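PDB 2IMH: hypothetical protein UNP Q5LQD5_SILPO from Silicibacter pomeroyi, which is of unknown function but belongs to the DUF1028 family and is named as a major pilin protein, a role that remains unproven. Local coordinates for residues A[172-176]-A[212-216]. Numbering follows the deposited sequence.
Sequences HPDRP and VPVLS
Val214 is the knob of this contact: its CG1 presses into a shallow hollow where the chain leaves the turn, over the Arg175-Pro176 peptide, 3.4 Å from Pro176 N and equally close to the carbonyl carbon of Arg175. With chi1 at -63°, CG1 stands anti to Val214's own carbonyl carbon and reaches that peptide, while CG2 lies against the carbonyl of Asp174. The ring of Pro176 forms one wall, its CD 3.6 Å from Val214 CG1; further along, CB and CG of the same ring meet Val212 CG2, the two side chains crossing at about a right angle. Proline suits this wall, being rigid, apolar and without a backbone N-H to leave unpaired. An alanine in place of Val214 would remove both methyls and would probably leave a gap between the Pro176 ring and the Asp174 carbonyl. Beyond the knob, Leu215 lays CB against Pro173 O and brings CD2 loosely to Pro173 CB; both side chains also touch Leu37.

Polar bonds fasten the Ser216 end. Ser216 N donates to Pro173 O (3.0 Å), and its hydroxyl OG donates to Asp174 OD1 (2.7 Å), meeting the carboxylate on its anti side, 23° out of plane. Serine suits the place because its short side chain carries a hydroxyl between the backbone N and the carbonyl carbon (chi1 64°), within reach of that carboxylate. Within the type I beta turn, Asp174 N donates to His172 ND1 and Arg175 N to His172 O, which braces the turn. The contact ties the segment following helix 203-209 to the hairpin between strands 165-172 and 175-182, at the protein surface, with Val214 itself buried. Pro173 O, Asp174 OD1 and one water bridging Arg175 O to Leu215 N thus spread the polar grip along the turn, beside Val214's apolar fit.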
loop_
_atom_site.group_PDB
_atom_site.type_symbol
_atom_site.label_atom_id
_atom_site.label_comp_id
_atom_site.label_asym_id
_atom_site.label_seq_id
_atom_site.Cartn_x
_atom_site.Cartn_y
_atom_site.Cartn_z
ATOM N N HIS A 172 5.392 7.532 8.220
ATOM C CA HIS A 172 5.432 8.951 8.547
ATOM C C HIS A 172 6.669 9.166 9.415
ATOM O O HIS A 172 6.978 8.315 10.243
ATOM C CB HIS A 172 4.206 9.336 9.347
ATOM C CG HIS A 172 4.142 10.796 9.658
ATOM N ND1 HIS A 172 4.770 11.350 10.755
ATOM C CD2 HIS A 172 3.573 11.826 8.987
ATOM C CE1 HIS A 172 4.572 12.658 10.757
ATOM N NE2 HIS A 172 3.840 12.971 9.700
ATOM N N PRO A 173 7.373 10.301 9.254
ATOM C CA PRO A 173 8.644 10.455 9.981
ATOM C C PRO A 173 8.537 10.490 11.511
ATOM O O PRO A 173 9.544 10.259 12.182
ATOM C CB PRO A 173 9.173 11.806 9.485
ATOM C CG PRO A 173 7.979 12.536 9.001
ATOM C CD PRO A 173 7.081 11.475 8.413
ATOM N N ASP A 174 7.355 10.801 12.050
ATOM C CA ASP A 174 7.170 10.893 13.503
ATOM C C ASP A 174 6.589 9.613 14.095
ATOM O O ASP A 174 6.250 9.570 15.283
ATOM C CB ASP A 174 6.241 12.067 13.855
ATOM C CG ASP A 174 6.800 13.410 13.424
ATOM O OD1 ASP A 174 8.038 13.537 13.276
ATOM O OD2 ASP A 174 5.979 14.337 13.230
ATOM N N ARG A 175 6.466 8.579 13.261
ATOM C CA ARG A 175 5.801 7.348 13.671
ATOM C C ARG A 175 6.636 6.159 13.254
ATOM O O ARG A 175 7.314 6.218 12.225
ATOM C CB ARG A 175 4.438 7.211 12.983
ATOM C CG ARG A 175 3.506 8.418 13.139
ATOM C CD ARG A 175 2.321 8.259 12.202
ATOM N NE ARG A 175 1.752 9.538 11.755
ATOM C CZ ARG A 175 0.836 9.646 10.791
ATOM N NH1 ARG A 175 0.376 10.847 10.443
ATOM N NH2 ARG A 175 0.375 8.558 10.175
ATOM N N PRO A 176 6.545 5.053 14.011
ATOM C CA PRO A 176 7.145 3.830 13.493
ATOM C C PRO A 176 6.296 3.329 12.316
ATOM O O PRO A 176 5.144 3.717 12.188
ATOM C CB PRO A 176 7.067 2.864 14.682
ATOM C CG PRO A 176 5.944 3.365 15.520
ATOM C CD PRO A 176 5.886 4.857 15.320
ATOM N N VAL A 212 8.751 4.446 20.978
ATOM C CA VAL A 212 9.870 3.780 20.308
ATOM C C VAL A 212 10.537 4.694 19.250
ATOM O O VAL A 212 9.897 5.634 18.734
ATOM C CB VAL A 212 9.423 2.438 19.675
ATOM C CG1 VAL A 212 8.647 1.628 20.712
ATOM C CG2 VAL A 212 8.549 2.670 18.428
ATOM N N PRO A 213 11.811 4.423 18.916
ATOM C CA PRO A 213 12.487 5.248 17.884
ATOM C C PRO A 213 11.691 5.485 16.605
ATOM O O PRO A 213 11.045 4.565 16.067
ATOM C CB PRO A 213 13.746 4.448 17.567
ATOM C CG PRO A 213 14.094 3.800 18.887
ATOM C CD PRO A 213 12.736 3.436 19.514
ATOM N N VAL A 214 11.748 6.728 16.140
ATOM C CA VAL A 214 11.130 7.150 14.871
ATOM C C VAL A 214 12.139 8.021 14.113
ATOM O O VAL A 214 13.154 8.452 14.684
ATOM C CB VAL A 214 9.802 7.911 15.088
ATOM C CG1 VAL A 214 8.767 6.994 15.747
ATOM C CG2 VAL A 214 10.016 9.171 15.948
ATOM N N LEU A 215 11.879 8.262 12.833
ATOM C CA LEU A 215 12.847 8.964 11.993
ATOM C C LEU A 215 13.238 10.314 12.568
ATOM O O LEU A 215 14.414 10.691 12.516
ATOM C CB LEU A 215 12.314 9.132 10.571
ATOM C CG LEU A 215 13.324 9.549 9.503
ATOM C CD1 LEU A 215 14.340 8.430 9.265
ATOM C CD2 LEU A 215 12.568 9.877 8.203
ATOM N N SER A 216 12.261 11.023 13.130
ATOM C CA SER A 216 12.504 12.341 13.726
ATOM C C SER A 216 13.009 12.291 15.168
ATOM O O SER A 216 13.263 13.342 15.777
ATOM C CB SER A 216 11.223 13.179 13.668
ATOM O OG SER A 216 10.217 12.566 14.460
HETATM O O HOH W 1 10.101 6.130 11.831
#